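Local coordinates for protein peroxiredoxin 6 (PDB 2V2G) that probably reduces hydrogen peroxide and organic hydroperoxides to water and alcohols as a thiol-specific peroxidase of the Prx6 subfamily, at residues 151-154 and 155-158; 164-168 and 169-173. The protein carries 1 engineered substitution. All blocks are in the same frame, centred on the assembly; numbering follows the deposited sequence.

Interaction 1 (151-154 and 155-158)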
ATOM      1  N   ARG A 151      -2.572  -7.308  -6.214  1.00 24.06           N
ATOM      2  CA  ARG A 151      -1.772  -6.132  -6.141  1.00 25.40           C
ATOM      3  C   ARG A 151      -1.459  -5.493  -7.512  1.00 26.90           C
ATOM      4  O   ARG A 151      -1.779  -6.045  -8.549  1.00 26.08           O
ATOM      5  CB  ARG A 151      -0.469  -6.472  -5.419  1.00 24.03           C
ATOM      6  CG  ARG A 151      -0.696  -6.702  -3.938  1.00 27.05           C
ATOM      7  CD  ARG A 151       0.376  -7.472  -3.308  1.00 25.14           C
ATOM      8  NE  ARG A 151       0.318  -8.870  -3.655  1.00 24.65           N
ATOM      9  CZ  ARG A 151       0.990  -9.844  -3.037  1.00 25.41           C
ATOM     10  NH1 ARG A 151       1.815  -9.602  -1.997  1.00 25.62           N
ATOM     11  NH2 ARG A 151       0.760 -11.061  -3.389  1.00 26.70           N
ATOM     12  N   ASN A 152      -0.954  -4.259  -7.442  1.00 27.13           N
ATOM     13  CA  ASN A 152      -0.472  -3.464  -8.582  1.00 27.79           C
ATOM     14  C   ASN A 152       1.045  -3.338  -8.401  1.00 28.38           C
ATOM     15  O   ASN A 152       1.536  -2.503  -7.649  1.00 28.48           O
ATOM     16  CB  ASN A 152      -1.207  -2.105  -8.595  1.00 28.08           C
ATOM     17  CG  ASN A 152      -0.678  -1.133  -9.611  1.00 28.82           C
ATOM     18  OD1 ASN A 152       0.302  -1.430 -10.299  1.00 30.42           O
ATOM     19  ND2 ASN A 152      -1.301   0.021  -9.710  1.00 31.68           N
ATOM     20  N   PHE A 153       1.778  -4.153  -9.163  1.00 30.72           N
ATOM     21  CA  PHE A 153       3.238  -4.212  -9.034  1.00 30.95           C
ATOM     22  C   PHE A 153       3.909  -3.025  -9.780  1.00 30.22           C
ATOM     23  O   PHE A 153       5.056  -2.708  -9.473  1.00 30.90           O
ATOM     24  CB  PHE A 153       3.788  -5.624  -9.450  1.00 35.27           C
ATOM     25  CG  PHE A 153       3.609  -6.659  -8.370  1.00 33.43           C
ATOM     26  CD1 PHE A 153       4.452  -6.706  -7.251  1.00 38.01           C
ATOM     27  CD2 PHE A 153       2.520  -7.525  -8.419  1.00 41.57           C
ATOM     28  CE1 PHE A 153       4.230  -7.652  -6.187  1.00 39.40           C
ATOM     29  CE2 PHE A 153       2.306  -8.446  -7.412  1.00 35.43           C
ATOM     30  CZ  PHE A 153       3.160  -8.511  -6.290  1.00 38.97           C
ATOM     31  N   SER A 154       3.203  -2.359 -10.678  1.00 30.07           N
ATOM     32  CA  SER A 154       3.735  -1.079 -11.236  1.00 29.82           C
ATOM     33  C   SER A 154       3.804   0.011 -10.164  1.00 27.88           C
ATOM     34  O   SER A 154       4.736   0.807 -10.165  1.00 27.13           O
ATOM     35  CB  SER A 154       2.996  -0.634 -12.464  1.00 33.30           C
ATOM     36  OG  SER A 154       1.713  -0.137 -12.172  1.00 40.54           O
ATOM     37  N   GLU A 155       2.827   0.053  -9.269  1.00 26.07           N
ATOM     38  CA  GLU A 155       2.889   0.993  -8.130  1.00 25.56           C
ATOM     39  C   GLU A 155       4.077   0.660  -7.209  1.00 24.88           C
ATOM     40  O   GLU A 155       4.733   1.536  -6.691  1.00 25.22           O
ATOM     41  CB  GLU A 155       1.579   0.971  -7.311  1.00 25.53           C
ATOM     42  CG  GLU A 155       1.651   1.796  -6.036  1.00 25.32           C
ATOM     43  CD  GLU A 155       1.841   3.273  -6.218  1.00 26.61           C
ATOM     44  OE1 GLU A 155       1.739   3.760  -7.402  1.00 26.15           O
ATOM     45  OE2 GLU A 155       1.936   3.987  -5.169  1.00 26.97           O
ATOM     46  N   ILE A 156       4.357  -0.631  -7.028  1.00 25.03           N
ATOM     47  CA  ILE A 156       5.500  -1.073  -6.235  1.00 24.97           C
ATOM     48  C   ILE A 156       6.805  -0.560  -6.890  1.00 23.82           C
ATOM     49  O   ILE A 156       7.655   0.006  -6.195  1.00 25.74           O
ATOM     50  CB  ILE A 156       5.501  -2.622  -6.055  1.00 25.39           C
ATOM     51  CG1 ILE A 156       4.294  -2.980  -5.157  1.00 25.23           C
ATOM     52  CG2 ILE A 156       6.788  -3.066  -5.318  1.00 26.13           C
ATOM     53  CD1 ILE A 156       3.877  -4.415  -5.230  1.00 28.03           C
ATOM     54  N   LEU A 157       6.914  -0.702  -8.208  1.00 24.46           N
ATOM     55  CA  LEU A 157       8.087  -0.144  -8.922  1.00 23.21           C
ATOM     56  C   LEU A 157       8.125   1.377  -8.758  1.00 24.81           C
ATOM     57  O   LEU A 157       9.207   1.970  -8.568  1.00 24.93           O
ATOM     58  CB  LEU A 157       8.168  -0.578 -10.356  1.00 24.65           C
ATOM     59  CG  LEU A 157       8.454  -2.082 -10.526  1.00 23.97           C
ATOM     60  CD1 LEU A 157       8.052  -2.571 -11.868  1.00 26.73           C
ATOM     61  CD2 LEU A 157       9.941  -2.334 -10.298  1.00 28.73           C
ATOM     62  N   ARG A 158       6.973   2.041  -8.843  1.00 22.91           N
ATOM     63  CA  ARG A 158       6.956   3.534  -8.732  1.00 24.36           C
ATOM     64  C   ARG A 158       7.505   3.972  -7.385  1.00 24.80           C
ATOM     65  O   ARG A 158       8.315   4.901  -7.284  1.00 24.43           O
ATOM     66  CB  ARG A 158       5.534   4.091  -8.956  1.00 21.95           C
ATOM     67  CG  ARG A 158       5.359   5.604  -9.073  1.00 23.06           C
ATOM     68  CD  ARG A 158       3.919   5.999  -9.106  1.00 24.17           C
ATOM     69  NE  ARG A 158       3.373   5.963  -7.755  1.00 23.07           N
ATOM     70  CZ  ARG A 158       3.549   6.894  -6.837  1.00 25.71           C
ATOM     71  NH1 ARG A 158       4.209   8.028  -7.083  1.00 24.14           N
ATOM     72  NH2 ARG A 158       3.079   6.672  -5.617  1.00 25.83           N
TER

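Interaction 2 (164-168 and 169-173)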
ATOM      1  N   GLN A 164      14.330   5.227  -3.629  1.00 22.94           N
ATOM      2  CA  GLN A 164      15.769   5.205  -3.949  1.00 22.91           C
ATOM      3  C   GLN A 164      16.240   6.635  -4.225  1.00 23.47           C
ATOM      4  O   GLN A 164      17.344   7.018  -3.804  1.00 22.92           O
ATOM      5  CB  GLN A 164      16.048   4.273  -5.098  1.00 21.99           C
ATOM      6  CG  GLN A 164      15.807   2.832  -4.739  1.00 24.46           C
ATOM      7  CD  GLN A 164      16.200   1.882  -5.829  1.00 23.73           C
ATOM      8  OE1 GLN A 164      16.108   2.190  -7.021  1.00 25.18           O
ATOM      9  NE2 GLN A 164      16.641   0.699  -5.450  1.00 24.47           N
ATOM     10  N   LEU A 165      15.387   7.421  -4.871  1.00 22.99           N
ATOM     11  CA  LEU A 165      15.739   8.857  -5.123  1.00 22.64           C
ATOM     12  C   LEU A 165      15.820   9.685  -3.836  1.00 21.91           C
ATOM     13  O   LEU A 165      16.785  10.422  -3.583  1.00 23.00           O
ATOM     14  CB  LEU A 165      14.676   9.454  -6.051  1.00 22.12           C
ATOM     15  CG  LEU A 165      14.752  10.959  -6.269  1.00 22.34           C
ATOM     16  CD1 LEU A 165      16.080  11.345  -7.016  1.00 24.12           C
ATOM     17  CD2 LEU A 165      13.474  11.495  -6.959  1.00 24.43           C
ATOM     18  N   THR A 166      14.786   9.558  -2.977  1.00 23.52           N
ATOM     19  CA  THR A 166      14.709  10.389  -1.804  1.00 23.21           C
ATOM     20  C   THR A 166      15.665   9.948  -0.713  1.00 23.98           C
ATOM     21  O   THR A 166      15.853  10.678   0.260  1.00 26.16           O
ATOM     22  CB  THR A 166      13.231  10.405  -1.289  1.00 24.52           C
ATOM     23  OG1 THR A 166      12.867   9.038  -0.921  1.00 23.65           O
ATOM     24  CG2 THR A 166      12.276  10.996  -2.364  1.00 21.60           C
ATOM     25  N   ALA A 167      16.218   8.722  -0.801  1.00 24.14           N
ATOM     26  CA  ALA A 167      17.355   8.299   0.038  1.00 24.41           C
ATOM     27  C   ALA A 167      18.606   9.101  -0.238  1.00 25.15           C
ATOM     28  O   ALA A 167      19.439   9.241   0.648  1.00 27.19           O
ATOM     29  CB  ALA A 167      17.652   6.831  -0.189  1.00 24.74           C
ATOM     30  N   GLN A 168      18.766   9.530  -1.483  1.00 25.37           N
ATOM     31  CA  GLN A 168      19.995  10.177  -1.954  1.00 26.85           C
ATOM     32  C   GLN A 168      19.929  11.709  -2.024  1.00 26.59           C
ATOM     33  O   GLN A 168      20.973  12.376  -1.892  1.00 25.65           O
ATOM     34  CB  GLN A 168      20.299   9.684  -3.359  1.00 28.14           C
ATOM     35  CG  GLN A 168      20.611   8.238  -3.528  1.00 30.76           C
ATOM     36  CD  GLN A 168      20.824   7.933  -5.025  1.00 31.60           C
ATOM     37  OE1 GLN A 168      21.893   8.242  -5.575  1.00 36.79           O
ATOM     38  NE2 GLN A 168      19.795   7.415  -5.692  1.00 38.69           N
ATOM     39  N   LYS A 169      18.748  12.248  -2.294  1.00 25.48           N
ATOM     40  CA  LYS A 169      18.564  13.684  -2.568  1.00 24.63           C
ATOM     41  C   LYS A 169      17.522  14.319  -1.635  1.00 23.83           C
ATOM     42  O   LYS A 169      16.586  13.658  -1.202  1.00 25.80           O
ATOM     43  CB  LYS A 169      18.187  13.863  -4.051  1.00 24.38           C
ATOM     44  CG  LYS A 169      19.172  13.182  -5.048  1.00 27.14           C
ATOM     45  CD  LYS A 169      20.438  13.937  -5.106  1.00 28.79           C
ATOM     46  CE  LYS A 169      21.439  13.244  -6.031  1.00 29.73           C
ATOM     47  NZ  LYS A 169      22.685  13.987  -6.116  1.00 28.29           N
ATOM     48  N   LYS A 170      17.653  15.627  -1.381  1.00 23.85           N
ATOM     49  CA  LYS A 170      16.792  16.378  -0.419  1.00 23.88           C
ATOM     50  C   LYS A 170      15.473  16.810  -1.058  1.00 23.21           C
ATOM     51  O   LYS A 170      15.045  17.965  -1.025  1.00 22.84           O
ATOM     52  CB  LYS A 170      17.558  17.570   0.142  1.00 24.79           C
ATOM     53  CG  LYS A 170      18.819  17.129   0.880  1.00 25.81           C
ATOM     54  CD  LYS A 170      19.516  18.297   1.462  1.00 26.61           C
ATOM     55  CE  LYS A 170      20.635  17.819   2.394  1.00 28.89           C
ATOM     56  NZ  LYS A 170      21.482  18.924   2.894  1.00 28.75           N
ATOM     57  N   VAL A 171      14.826  15.797  -1.589  1.00 22.99           N
ATOM     58  CA  VAL A 171      13.544  15.991  -2.260  1.00 23.38           C
ATOM     59  C   VAL A 171      12.543  14.965  -1.726  1.00 23.91           C
ATOM     60  O   VAL A 171      12.922  13.993  -1.136  1.00 24.16           O
ATOM     61  CB  VAL A 171      13.596  15.900  -3.815  1.00 24.30           C
ATOM     62  CG1 VAL A 171      14.531  17.004  -4.368  1.00 23.77           C
ATOM     63  CG2 VAL A 171      14.048  14.446  -4.306  1.00 25.76           C
ATOM     64  N   ALA A 172      11.275  15.203  -2.030  1.00 24.19           N
ATOM     65  CA  ALA A 172      10.197  14.221  -1.755  1.00 23.53           C
ATOM     66  C   ALA A 172       9.323  14.218  -2.990  1.00 24.10           C
ATOM     67  O   ALA A 172       9.189  15.210  -3.672  1.00 24.92           O
ATOM     68  CB  ALA A 172       9.398  14.589  -0.496  1.00 23.56           C
ATOM     69  N   THR A 173       8.657  13.091  -3.276  1.00 22.90           N
ATOM     70  CA  THR A 173       7.943  12.945  -4.529  1.00 22.95           C
ATOM     71  C   THR A 173       6.428  13.223  -4.293  1.00 22.62           C
ATOM     72  O   THR A 173       5.806  12.688  -3.349  1.00 23.60           O
ATOM     73  CB  THR A 173       8.116  11.543  -5.160  1.00 23.61           C
ATOM     74  OG1 THR A 173       7.722  10.509  -4.272  1.00 24.36           O
ATOM     75  CG2 THR A 173       9.609  11.359  -5.592  1.00 22.73           C
TER
HETATM   76  O   HOH W   1      14.360  13.040   1.026  1.00 21.68           O

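Interaction 1 (151-154 and 155-158)
N152 and E155 meet through a side-chain-to-backbone bond: OD1 of N152 accepts from N of E155 at 3.1 Å, with an N-H...O angle of 157°. The donor stands above the amide's carbonyl plane, 65° out of it, whereas the hydroxyl OG of S154 reaches the same N152 OD1 at 2.7 Å within that plane, on a lone pair. One oxygen thus takes two donors from different directions. The amide gets there because CG of N152 is anti to the backbone N (chi1 173°), which brings OD1 to the amide N of E155. N152 is therefore the N-cap of helix 153-168; after a weak bond from N of I156 to O of N152, firm i to i+4 bonding begins with N of L157 donating to O of F153 at 3.0 Å and N of R158 to O of S154 at 2.9 Å. With an alanine in place of N152, the E155 amide would probably lose its capping acceptor, the S154 hydroxyl would be free to turn, and E155 of the second subunit would lose a donor. On the flank of this turn E155 and R158 form a salt bridge, the arginine gripping side-on, with NE to OE1 of E155 at 2.8 Å and NH2 to OE2 of E155 at 3.0 Å. Y145 and N152 of the second subunit bond E155 OE2 and OE1, respectively. Over one face of the R151 guanidinium sits CZ of F153, 3.9 Å above the plane and offset toward the rim; NE of that arginine is held in a salt bridge by E48. The F153 side chain lies about 9 Å from that of S45, the engineered residue at the predicted peroxidatic cysteine position. F153 and I156 extend side by side, F153 packing on V52 of helix 43-54 and I156 on V130 and F59.

Interaction 2 (164-168 and 169-173)
L165 holds CG anti to its own amide nitrogen (chi1 172°), and chi2 near 65° then swings CD2 toward the returning chain, where it meets CG2 of V171 at 4.0 Å and CG2 of T173 at 4.1 Å. The leucine and valine side chains cross at about a right angle and touch through CD2 and CG2. In T166, a chi1 of 62° sets CG2 opposite the carbonyl carbon and puts this methyl 3.3 Å from O of V171, while OG1 turns back to O of S162 one helical turn earlier. Backbone bonds continue at the same place. O of L165 accepts from N of Q168, and N of K169 donates to O of L165 at 3.0 Å. The side chain of Q168 folds back, its NE2 donating to O of Q164 at 3.1 Å from above the carbonyl plane. After K169 the chain reverses through an inverse gamma turn centred on K170, with N of V171 bonded to O of K169 at 2.8 Å. A water donates to O of T166 and O of V171, but with more acceptors than protons in reach the two bonds may not hold at once. T148, T149 and V44 of the second subunit pack on T166, T173 and A172 respectively; V44 belongs to the benzoic acid pocket, and the A172 side chain lies about 4 Å from a bound benzoic acid. Strand 171-172 pairs antiparallel with strand 183-185 at the edge of the small C-terminal sheet, and C183 of that strand touches both L165 and V171.

In the fold
Interactions 1 and 2 occupy the two ends of helix 153-168, with centres 18 Å apart and nearest atoms about 5 Å apart. The first is mostly buried, 8 Å from the chain centre, and sets the helix start against helix 43-54 and strand 124-133 of the thioredoxin-like domain. The second, 17 Å out and only partly buried, passes the chain from the helix into the C-terminal sheet. Their chemistry follows: 151-158 relies on a side-chain cap and a charged pair that is also bonded by residues of the second subunit, whereas 164-173 relies on methyl contacts, backbone bonds and a bridging water. Both border the dimer interface, by polar bonds and packing alike.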